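Local coordinates for protein alpha-1,2-Mannosidase (Trichoderma reesei, PDB 1HCU) that probably trims terminal alpha-1,2-linked mannose residues from high-mannose N-glycans, as a calcium-dependent family 47 glycosyl hydrolase, at residues T291-Y296 against S337-T342; G306-F311 against R391-E396; Y387-P392 against E450-A455. All blocks are in the same frame, centred on the assembly; numbering follows the deposited sequence.

Contact 1 (T291-Y296 against S337-T342); sequences TFLSSY and SSYFGT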
loop_
_atom_site.group_PDB
_atom_site.type_symbol
_atom_site.label_atom_id
_atom_site.label_comp_id
_atom_site.label_asym_id
_atom_site.label_seq_id
_atom_site.Cartn_x
_atom_site.Cartn_y
_atom_site.Cartn_z
ATOM N N THR A 291 -12.044 17.935 0.162
ATOM C CA THR A 291 -12.424 17.015 1.209
ATOM C C THR A 291 -11.260 16.108 1.591
ATOM O O THR A 291 -10.741 15.374 0.749
ATOM C CB THR A 291 -13.601 16.129 0.778
ATOM O OG1 THR A 291 -14.748 16.948 0.507
ATOM C CG2 THR A 291 -13.941 15.140 1.888
ATOM N N PHE A 292 -10.860 16.163 2.862
ATOM C CA PHE A 292 -9.777 15.327 3.388
ATOM C C PHE A 292 -10.319 14.469 4.532
ATOM O O PHE A 292 -11.414 14.713 5.037
ATOM C CB PHE A 292 -8.619 16.181 3.936
ATOM C CG PHE A 292 -7.947 17.041 2.901
ATOM C CD1 PHE A 292 -7.401 16.475 1.748
ATOM C CD2 PHE A 292 -7.879 18.423 3.066
ATOM C CE1 PHE A 292 -6.802 17.275 0.778
ATOM C CE2 PHE A 292 -7.278 19.233 2.098
ATOM C CZ PHE A 292 -6.742 18.660 0.955
ATOM N N LEU A 293 -9.544 13.470 4.944
ATOM C CA LEU A 293 -9.955 12.606 6.045
ATOM C C LEU A 293 -9.213 13.010 7.323
ATOM O O LEU A 293 -7.974 13.068 7.345
ATOM C CB LEU A 293 -9.671 11.130 5.715
ATOM C CG LEU A 293 -10.455 10.521 4.539
ATOM C CD1 LEU A 293 -10.244 9.001 4.461
ATOM C CD2 LEU A 293 -11.927 10.827 4.722
ATOM N N SER A 294 -9.973 13.309 8.376
ATOM C CA SER A 294 -9.389 13.683 9.662
ATOM C C SER A 294 -9.108 12.404 10.439
ATOM O O SER A 294 -9.632 11.341 10.095
ATOM C CB SER A 294 -10.361 14.537 10.490
ATOM O OG SER A 294 -10.577 15.817 9.921
ATOM N N SER A 295 -8.277 12.514 11.473
ATOM C CA SER A 295 -7.963 11.384 12.335
ATOM C C SER A 295 -8.958 11.535 13.473
ATOM O O SER A 295 -9.634 12.565 13.569
ATOM C CB SER A 295 -6.542 11.491 12.880
ATOM O OG SER A 295 -6.410 12.643 13.690
ATOM N N TYR A 296 -9.049 10.538 14.347
ATOM C CA TYR A 296 -10.009 10.619 15.437
ATOM C C TYR A 296 -9.561 9.968 16.726
ATOM O O TYR A 296 -8.663 9.131 16.745
ATOM C CB TYR A 296 -11.346 10.001 15.001
ATOM C CG TYR A 296 -11.269 8.516 14.709
ATOM C CD1 TYR A 296 -11.380 7.571 15.737
ATOM C CD2 TYR A 296 -11.045 8.051 13.410
ATOM C CE1 TYR A 296 -11.263 6.191 15.474
ATOM C CE2 TYR A 296 -10.927 6.683 13.141
ATOM C CZ TYR A 296 -11.035 5.762 14.180
ATOM O OH TYR A 296 -10.900 4.424 13.916
ATOM N N SER A 337 -9.469 13.232 -5.950
ATOM C CA SER A 337 -9.346 14.591 -6.448
ATOM C C SER A 337 -8.772 15.545 -5.409
ATOM O O SER A 337 -7.876 16.340 -5.707
ATOM C CB SER A 337 -10.719 15.096 -6.891
ATOM O OG SER A 337 -10.663 16.456 -7.257
ATOM N N SER A 338 -9.287 15.469 -4.187
ATOM C CA SER A 338 -8.820 16.354 -3.132
ATOM C C SER A 338 -7.357 16.144 -2.792
ATOM O O SER A 338 -6.603 17.107 -2.652
ATOM C CB SER A 338 -9.677 16.178 -1.878
ATOM O OG SER A 338 -10.933 16.803 -2.046
ATOM N N TYR A 339 -6.959 14.885 -2.662
ATOM C CA TYR A 339 -5.580 14.569 -2.339
ATOM C C TYR A 339 -4.638 14.910 -3.494
ATOM O O TYR A 339 -3.458 15.186 -3.280
ATOM C CB TYR A 339 -5.476 13.101 -1.923
ATOM C CG TYR A 339 -5.851 12.891 -0.468
ATOM C CD1 TYR A 339 -4.892 13.006 0.530
ATOM C CD2 TYR A 339 -7.176 12.638 -0.083
ATOM C CE1 TYR A 339 -5.222 12.880 1.872
ATOM C CE2 TYR A 339 -7.518 12.511 1.266
ATOM C CZ TYR A 339 -6.530 12.635 2.234
ATOM O OH TYR A 339 -6.836 12.521 3.572
ATOM N N PHE A 340 -5.155 14.914 -4.721
ATOM C CA PHE A 340 -4.302 15.285 -5.841
ATOM C C PHE A 340 -4.026 16.784 -5.763
ATOM O O PHE A 340 -3.003 17.260 -6.246
ATOM C CB PHE A 340 -4.953 14.962 -7.182
ATOM C CG PHE A 340 -4.138 15.418 -8.354
ATOM C CD1 PHE A 340 -2.983 14.734 -8.724
ATOM C CD2 PHE A 340 -4.488 16.569 -9.045
ATOM C CE1 PHE A 340 -2.185 15.197 -9.770
ATOM C CE2 PHE A 340 -3.701 17.041 -10.086
ATOM C CZ PHE A 340 -2.545 16.353 -10.453
ATOM N N GLY A 341 -4.943 17.518 -5.137
ATOM C CA GLY A 341 -4.784 18.955 -4.980
ATOM C C GLY A 341 -3.575 19.311 -4.125
ATOM O O GLY A 341 -3.102 20.451 -4.172
ATOM N N THR A 342 -3.079 18.358 -3.333
ATOM C CA THR A 342 -1.899 18.619 -2.494
ATOM C C THR A 342 -0.644 18.392 -3.338
ATOM O O THR A 342 0.469 18.730 -2.936
ATOM C CB THR A 342 -1.841 17.707 -1.228
ATOM O OG1 THR A 342 -1.752 16.327 -1.619
ATOM C CG2 THR A 342 -3.078 17.916 -0.356
#
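Phe292 and Tyr339 meet in a T-shaped (edge-to-face) pair, the central feature of this buried contact. The edge of the Phe292 ring points at one face of Tyr339. CD1 of Phe292 sits over the centre of that ring, 3.9 Å above its plane. The centroids are 5.3 Å apart and the planes are turned by 77°. Tyr339 carries CG anti to its carbonyl carbon (chi1 -82°), and from there the ring extends until its OH meets Leu293. This OH accepts a nearly straight bond from the backbone N of Leu293, at 3.2 Å. The same hydroxyl is hydrogen-bonded to Ser305 OG, on the neighbouring strand.

Ser338 holds the residue just before the strand. Its OG accepts from the backbone N of Thr291 at 2.7 Å, with an N-H...O angle of 169°. This hydroxyl also bonds Lys334 O, one turn back in its own helix. Near the same place, the edge of Phe292 approaches the helix backbone, with CE1 3.4 Å from Ser338 O. The methyl CG2 of Thr342 lies 3.9 Å from Phe292 CE1. Phe355 adds a second edge-to-face partner for Phe292.

Two side-chain hydroxyls of helix 326-344 thus bind one N-H of strand 292-297 and one of the residue just before it. The arrangement is helix-on-strand packing, joining one helix to the antiparallel sheet of the family 47 catalytic domain.

Contact 2 (G306-F311 against R391-E396); sequences GHLASF and RPETLE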
loop_
_atom_site.group_PDB
_atom_site.type_symbol
_atom_site.label_atom_id
_atom_site.label_comp_id
_atom_site.label_asym_id
_atom_site.label_seq_id
_atom_site.Cartn_x
_atom_site.Cartn_y
_atom_site.Cartn_z
ATOM N N GLY A 306 -2.164 12.981 5.447
ATOM C CA GLY A 306 -0.906 12.899 4.727
ATOM C C GLY A 306 -0.993 11.981 3.538
ATOM O O GLY A 306 -2.063 11.483 3.204
ATOM N N HIS A 307 0.150 11.732 2.914
ATOM C CA HIS A 307 0.208 10.889 1.729
ATOM C C HIS A 307 -0.288 9.451 1.934
ATOM O O HIS A 307 -0.809 8.840 1.002
ATOM C CB HIS A 307 1.635 10.894 1.189
ATOM C CG HIS A 307 1.732 10.556 -0.263
ATOM N ND1 HIS A 307 1.383 9.321 -0.765
ATOM C CD2 HIS A 307 2.153 11.289 -1.321
ATOM C CE1 HIS A 307 1.590 9.306 -2.070
ATOM N NE2 HIS A 307 2.057 10.485 -2.432
ATOM N N LEU A 308 -0.138 8.905 3.138
ATOM C CA LEU A 308 -0.594 7.529 3.384
ATOM C C LEU A 308 -2.107 7.419 3.242
ATOM O O LEU A 308 -2.613 6.468 2.643
ATOM C CB LEU A 308 -0.177 7.043 4.786
ATOM C CG LEU A 308 1.308 6.756 5.043
ATOM C CD1 LEU A 308 1.514 6.371 6.507
ATOM C CD2 LEU A 308 1.789 5.633 4.125
ATOM N N ALA A 309 -2.828 8.399 3.781
ATOM C CA ALA A 309 -4.289 8.383 3.708
ATOM C C ALA A 309 -4.835 8.620 2.301
ATOM O O ALA A 309 -6.024 8.425 2.061
ATOM C CB ALA A 309 -4.873 9.415 4.658
ATOM N N SER A 310 -3.982 9.030 1.367
ATOM C CA SER A 310 -4.479 9.292 0.024
ATOM C C SER A 310 -4.890 8.023 -0.726
ATOM O O SER A 310 -5.456 8.102 -1.814
ATOM C CB SER A 310 -3.448 10.076 -0.795
ATOM O OG SER A 310 -2.312 9.287 -1.087
ATOM N N PHE A 311 -4.615 6.859 -0.149
ATOM C CA PHE A 311 -4.969 5.589 -0.787
ATOM C C PHE A 311 -6.476 5.373 -0.612
ATOM O O PHE A 311 -7.092 4.577 -1.317
ATOM C CB PHE A 311 -4.225 4.425 -0.120
ATOM C CG PHE A 311 -5.008 3.774 0.992
ATOM C CD1 PHE A 311 -5.719 2.603 0.761
ATOM C CD2 PHE A 311 -5.110 4.384 2.239
ATOM C CE1 PHE A 311 -6.526 2.048 1.752
ATOM C CE2 PHE A 311 -5.912 3.845 3.234
ATOM C CZ PHE A 311 -6.623 2.672 2.991
ATOM N N ARG A 391 6.265 7.507 -2.496
ATOM C CA ARG A 391 5.042 6.774 -2.155
ATOM C C ARG A 391 4.118 6.645 -3.357
ATOM O O ARG A 391 4.221 7.409 -4.313
ATOM C CB ARG A 391 4.308 7.428 -0.981
ATOM C CG ARG A 391 5.044 7.221 0.350
ATOM C CD ARG A 391 4.174 7.598 1.523
ATOM N NE ARG A 391 4.876 7.606 2.806
ATOM C CZ ARG A 391 5.341 6.532 3.444
ATOM N NH1 ARG A 391 5.201 5.313 2.927
ATOM N NH2 ARG A 391 5.924 6.680 4.628
ATOM N N PRO A 392 3.208 5.668 -3.328
ATOM C CA PRO A 392 2.308 5.487 -4.466
ATOM C C PRO A 392 0.818 5.730 -4.240
ATOM O O PRO A 392 0.040 5.728 -5.197
ATOM C CB PRO A 392 2.557 4.040 -4.825
ATOM C CG PRO A 392 2.560 3.407 -3.427
ATOM C CD PRO A 392 3.307 4.420 -2.543
ATOM N N GLU A 393 0.419 5.935 -2.994
ATOM C CA GLU A 393 -0.991 6.099 -2.678
ATOM C C GLU A 393 -1.839 6.987 -3.581
ATOM O O GLU A 393 -2.977 6.646 -3.882
ATOM C CB GLU A 393 -1.151 6.557 -1.229
ATOM C CG GLU A 393 -0.659 5.536 -0.220
ATOM C CD GLU A 393 0.840 5.590 -0.020
ATOM O OE1 GLU A 393 1.385 4.672 0.621
ATOM O OE2 GLU A 393 1.473 6.548 -0.495
ATOM N N THR A 394 -1.303 8.121 -4.009
ATOM C CA THR A 394 -2.062 9.029 -4.852
ATOM C C THR A 394 -2.225 8.495 -6.277
ATOM O O THR A 394 -3.327 8.547 -6.850
ATOM C CB THR A 394 -1.404 10.418 -4.832
ATOM O OG1 THR A 394 -1.498 10.950 -3.504
ATOM C CG2 THR A 394 -2.090 11.364 -5.798
ATOM N N LEU A 395 -1.134 7.971 -6.834
ATOM C CA LEU A 395 -1.166 7.385 -8.165
ATOM C C LEU A 395 -2.132 6.208 -8.094
ATOM O O LEU A 395 -2.832 5.894 -9.061
ATOM C CB LEU A 395 0.226 6.893 -8.563
ATOM C CG LEU A 395 1.245 7.995 -8.857
ATOM C CD1 LEU A 395 2.639 7.413 -8.742
ATOM C CD2 LEU A 395 0.998 8.586 -10.258
ATOM N N GLU A 396 -2.175 5.571 -6.927
ATOM C CA GLU A 396 -3.066 4.439 -6.711
ATOM C C GLU A 396 -4.511 4.911 -6.827
ATOM O O GLU A 396 -5.291 4.356 -7.599
ATOM C CB GLU A 396 -2.839 3.840 -5.318
ATOM C CG GLU A 396 -3.649 2.586 -5.001
ATOM C CD GLU A 396 -3.321 2.045 -3.617
ATOM O OE1 GLU A 396 -2.225 2.364 -3.113
ATOM O OE2 GLU A 396 -4.140 1.301 -3.036
HETATM O O HOH W 1 -6.674 2.257 -2.708
#
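The His307 ring lies between Arg391 and Thr394. CB of Arg391 makes a CH-pi contact on one face, 3.8 Å from the ring centroid. OG1 of Thr394 lies over the opposite face, offset toward the rim. Glu393 OE2 is at the edge, and ND1 gives it a weak, bent bond of 2.8 Å and 126°; the carboxylate and ring planes are 81° apart. The contact lies in the helical (alpha/alpha) barrel of family 47 and probably forms part of its active site. The guanidinium of Arg391 has Leu308 CD2 over one face, 3.6 Å from NH1.

Glu393 is a predicted active-site residue, and Arg391 NE forms a salt bridge with Glu353, a predicted proton donor. The chain of Glu393 bends at chi2 (82°), which brings its carboxylate back to the histidine edge. The second ring nitrogen of His307, NE2, is hydrogen-bonded to Tyr343 OH, while the ND1 bond is only weak. With an alanine here in place of His307, Tyr343 OH would probably lose its ring partner, Glu393 OE2 its weak one, and a gap would open between Arg391 CB and Thr394 OG1.

Ser310 joins the turn to the start of helix 393-405. Its OG donates to His307 O at 2.6 Å and accepts from Thr394 OG1 at 3.0 Å. The same oxygen lies close to Glu393 CB. Further along, a water molecule donates to both Phe311 O and Glu396 OE2, at 2.7 Å each.

Contact 3 (Y387-P392 against E450-A455); sequences YYILRP and ESFWFA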
loop_
_atom_site.group_PDB
_atom_site.type_symbol
_atom_site.label_atom_id
_atom_site.label_comp_id
_atom_site.label_asym_id
_atom_site.label_seq_id
_atom_site.Cartn_x
_atom_site.Cartn_y
_atom_site.Cartn_z
ATOM N N TYR A 387 8.871 16.247 3.102
ATOM C CA TYR A 387 9.496 15.245 2.249
ATOM C C TYR A 387 8.557 14.332 1.470
ATOM O O TYR A 387 7.352 14.258 1.733
ATOM C CB TYR A 387 10.483 14.396 3.057
ATOM C CG TYR A 387 9.904 13.770 4.299
ATOM C CD1 TYR A 387 9.858 14.470 5.509
ATOM C CD2 TYR A 387 9.387 12.477 4.265
ATOM C CE1 TYR A 387 9.304 13.890 6.659
ATOM C CE2 TYR A 387 8.833 11.891 5.404
ATOM C CZ TYR A 387 8.795 12.602 6.588
ATOM O OH TYR A 387 8.223 12.022 7.689
ATOM N N TYR A 388 9.143 13.654 0.488
ATOM C CA TYR A 388 8.459 12.694 -0.370
ATOM C C TYR A 388 9.440 11.534 -0.603
ATOM O O TYR A 388 10.574 11.745 -1.055
ATOM C CB TYR A 388 8.078 13.324 -1.718
ATOM C CG TYR A 388 7.473 12.324 -2.686
ATOM C CD1 TYR A 388 6.225 11.745 -2.442
ATOM C CD2 TYR A 388 8.173 11.918 -3.824
ATOM C CE1 TYR A 388 5.695 10.788 -3.304
ATOM C CE2 TYR A 388 7.652 10.963 -4.693
ATOM C CZ TYR A 388 6.415 10.402 -4.429
ATOM O OH TYR A 388 5.896 9.460 -5.292
ATOM N N ILE A 389 9.009 10.315 -0.293
ATOM C CA ILE A 389 9.885 9.164 -0.463
ATOM C C ILE A 389 9.389 8.150 -1.477
ATOM O O ILE A 389 9.471 6.936 -1.267
ATOM C CB ILE A 389 10.165 8.456 0.895
ATOM C CG1 ILE A 389 8.894 7.824 1.461
ATOM C CG2 ILE A 389 10.694 9.470 1.897
ATOM C CD1 ILE A 389 9.143 7.041 2.748
ATOM N N LEU A 390 8.867 8.665 -2.585
ATOM C CA LEU A 390 8.391 7.832 -3.681
ATOM C C LEU A 390 7.139 7.001 -3.369
ATOM O O LEU A 390 6.964 5.911 -3.929
ATOM C CB LEU A 390 9.548 6.923 -4.144
ATOM C CG LEU A 390 10.879 7.639 -4.465
ATOM C CD1 LEU A 390 11.964 6.652 -4.872
ATOM C CD2 LEU A 390 10.640 8.641 -5.609
ATOM N N ARG A 391 6.265 7.507 -2.496
ATOM C CA ARG A 391 5.042 6.774 -2.155
ATOM C C ARG A 391 4.118 6.645 -3.357
ATOM O O ARG A 391 4.221 7.409 -4.313
ATOM C CB ARG A 391 4.308 7.428 -0.981
ATOM C CG ARG A 391 5.044 7.221 0.350
ATOM C CD ARG A 391 4.174 7.598 1.523
ATOM N NE ARG A 391 4.876 7.606 2.806
ATOM C CZ ARG A 391 5.341 6.532 3.444
ATOM N NH1 ARG A 391 5.201 5.313 2.927
ATOM N NH2 ARG A 391 5.924 6.680 4.628
ATOM N N PRO A 392 3.208 5.668 -3.328
ATOM C CA PRO A 392 2.308 5.487 -4.466
ATOM C C PRO A 392 0.818 5.730 -4.240
ATOM O O PRO A 392 0.040 5.728 -5.197
ATOM C CB PRO A 392 2.557 4.040 -4.825
ATOM C CG PRO A 392 2.560 3.407 -3.427
ATOM C CD PRO A 392 3.307 4.420 -2.543
ATOM N N GLU A 450 13.173 3.355 -2.128
ATOM C CA GLU A 450 12.399 2.299 -1.487
ATOM C C GLU A 450 11.875 1.274 -2.486
ATOM O O GLU A 450 11.590 1.604 -3.640
ATOM C CB GLU A 450 11.236 2.916 -0.719
ATOM C CG GLU A 450 11.678 3.785 0.439
ATOM C CD GLU A 450 12.058 2.978 1.658
ATOM O OE1 GLU A 450 12.662 3.558 2.584
ATOM O OE2 GLU A 450 11.745 1.766 1.697
ATOM N N SER A 451 11.728 0.035 -2.027
ATOM C CA SER A 451 11.251 -1.034 -2.895
ATOM C C SER A 451 9.844 -0.793 -3.459
ATOM O O SER A 451 9.563 -1.179 -4.596
ATOM C CB SER A 451 11.315 -2.386 -2.161
ATOM O OG SER A 451 10.364 -2.473 -1.116
ATOM N N PHE A 452 8.959 -0.158 -2.687
ATOM C CA PHE A 452 7.609 0.088 -3.195
ATOM C C PHE A 452 7.601 1.007 -4.432
ATOM O O PHE A 452 6.581 1.165 -5.100
ATOM C CB PHE A 452 6.690 0.627 -2.083
ATOM C CG PHE A 452 7.255 1.792 -1.317
ATOM C CD1 PHE A 452 7.466 3.010 -1.941
ATOM C CD2 PHE A 452 7.539 1.676 0.044
ATOM C CE1 PHE A 452 7.946 4.102 -1.232
ATOM C CE2 PHE A 452 8.023 2.766 0.767
ATOM C CZ PHE A 452 8.225 3.985 0.126
ATOM N N TRP A 453 8.746 1.611 -4.739
ATOM C CA TRP A 453 8.841 2.443 -5.933
ATOM C C TRP A 453 8.644 1.454 -7.088
ATOM O O TRP A 453 7.872 1.708 -8.013
ATOM C CB TRP A 453 10.215 3.101 -6.004
ATOM C CG TRP A 453 10.554 3.755 -7.316
ATOM C CD1 TRP A 453 11.625 3.467 -8.112
ATOM C CD2 TRP A 453 9.868 4.846 -7.950
ATOM N NE1 TRP A 453 11.653 4.309 -9.199
ATOM C CE2 TRP A 453 10.587 5.165 -9.124
ATOM C CE3 TRP A 453 8.719 5.586 -7.638
ATOM C CZ2 TRP A 453 10.197 6.194 -9.988
ATOM C CZ3 TRP A 453 8.329 6.608 -8.496
ATOM C CH2 TRP A 453 9.069 6.903 -9.661
ATOM N N PHE A 454 9.323 0.310 -7.001
ATOM C CA PHE A 454 9.225 -0.741 -8.009
ATOM C C PHE A 454 7.863 -1.426 -8.029
ATOM O O PHE A 454 7.260 -1.609 -9.087
ATOM C CB PHE A 454 10.269 -1.842 -7.768
ATOM C CG PHE A 454 11.666 -1.455 -8.134
ATOM C CD1 PHE A 454 12.624 -1.246 -7.147
ATOM C CD2 PHE A 454 12.031 -1.307 -9.469
ATOM C CE1 PHE A 454 13.923 -0.897 -7.482
ATOM C CE2 PHE A 454 13.330 -0.958 -9.815
ATOM C CZ PHE A 454 14.278 -0.751 -8.822
ATOM N N ALA A 455 7.382 -1.804 -6.851
ATOM C CA ALA A 455 6.122 -2.523 -6.743
ATOM C C ALA A 455 4.837 -1.735 -6.912
ATOM O O ALA A 455 3.870 -2.238 -7.485
ATOM C CB ALA A 455 6.079 -3.263 -5.408
HETATM O O HOH W 2 12.268 6.014 -1.510
#
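Leu390 and Phe452 meet through a backbone oxygen and a ring edge. Phe452 turns its edge to the loop, and CE1 lies 3.2 Å from Ile389 O and 3.4 Å from Leu390 O. The C-H at CE1 is directed between these two carbonyl oxygens. CG of Phe452 stands between its backbone N and carbonyl carbon (chi1 50°), and this rotation turns the ring toward the loop. The side chain of Ile389 crosses it at about a right angle, with CG1 4.1 Å from CZ.

Leu390 turns its side chain to Trp453. CD1 rests over one face of the indole, 3.9 Å above the plane and offset toward the rim. CB of Leu390 is 3.8 Å from Trp453 CE3. The indole NE1 is hydrogen-bonded to Ser26 OG, which helps fix the ring. Pro392 CD adds a looser contact to Phe452 CD1.

Within the loop, Tyr388 OH donates to Arg391 O at 2.8 Å, approaching a lone pair of that oxygen within the carbonyl plane. A water bridges the segments, accepting from Glu450 N and lying within donating distance of Ile389 O.

The loop before helix 393-405 is therefore joined to helix 451-465 by apolar packing, aromatic edges and water, rather than by direct hydrogen bonds or paired charges.

How the contacts relate
Contact 2 lies between the other two, its centre about 10 Å from the centre of each. Contacts 1 and 3 do not touch, and their nearest atoms are about 9 Å apart. Tyr339 joins contact 1 to contact 2, where its CD1 packs 3.5 Å from Ser310 CB. Contacts 2 and 3 share Arg391 and Pro392, and His307 NE2 lies 3.8 Å from Tyr388 CE1. Contact 2 holds the predicted active-site residue Glu393; the Tyr339 side chain is about 8 Å from that of Glu393. The calcium ion is about 5 Å from the Glu396 side chain, about 6 Å from that of Pro392 and about 13 Å from that of Tyr339.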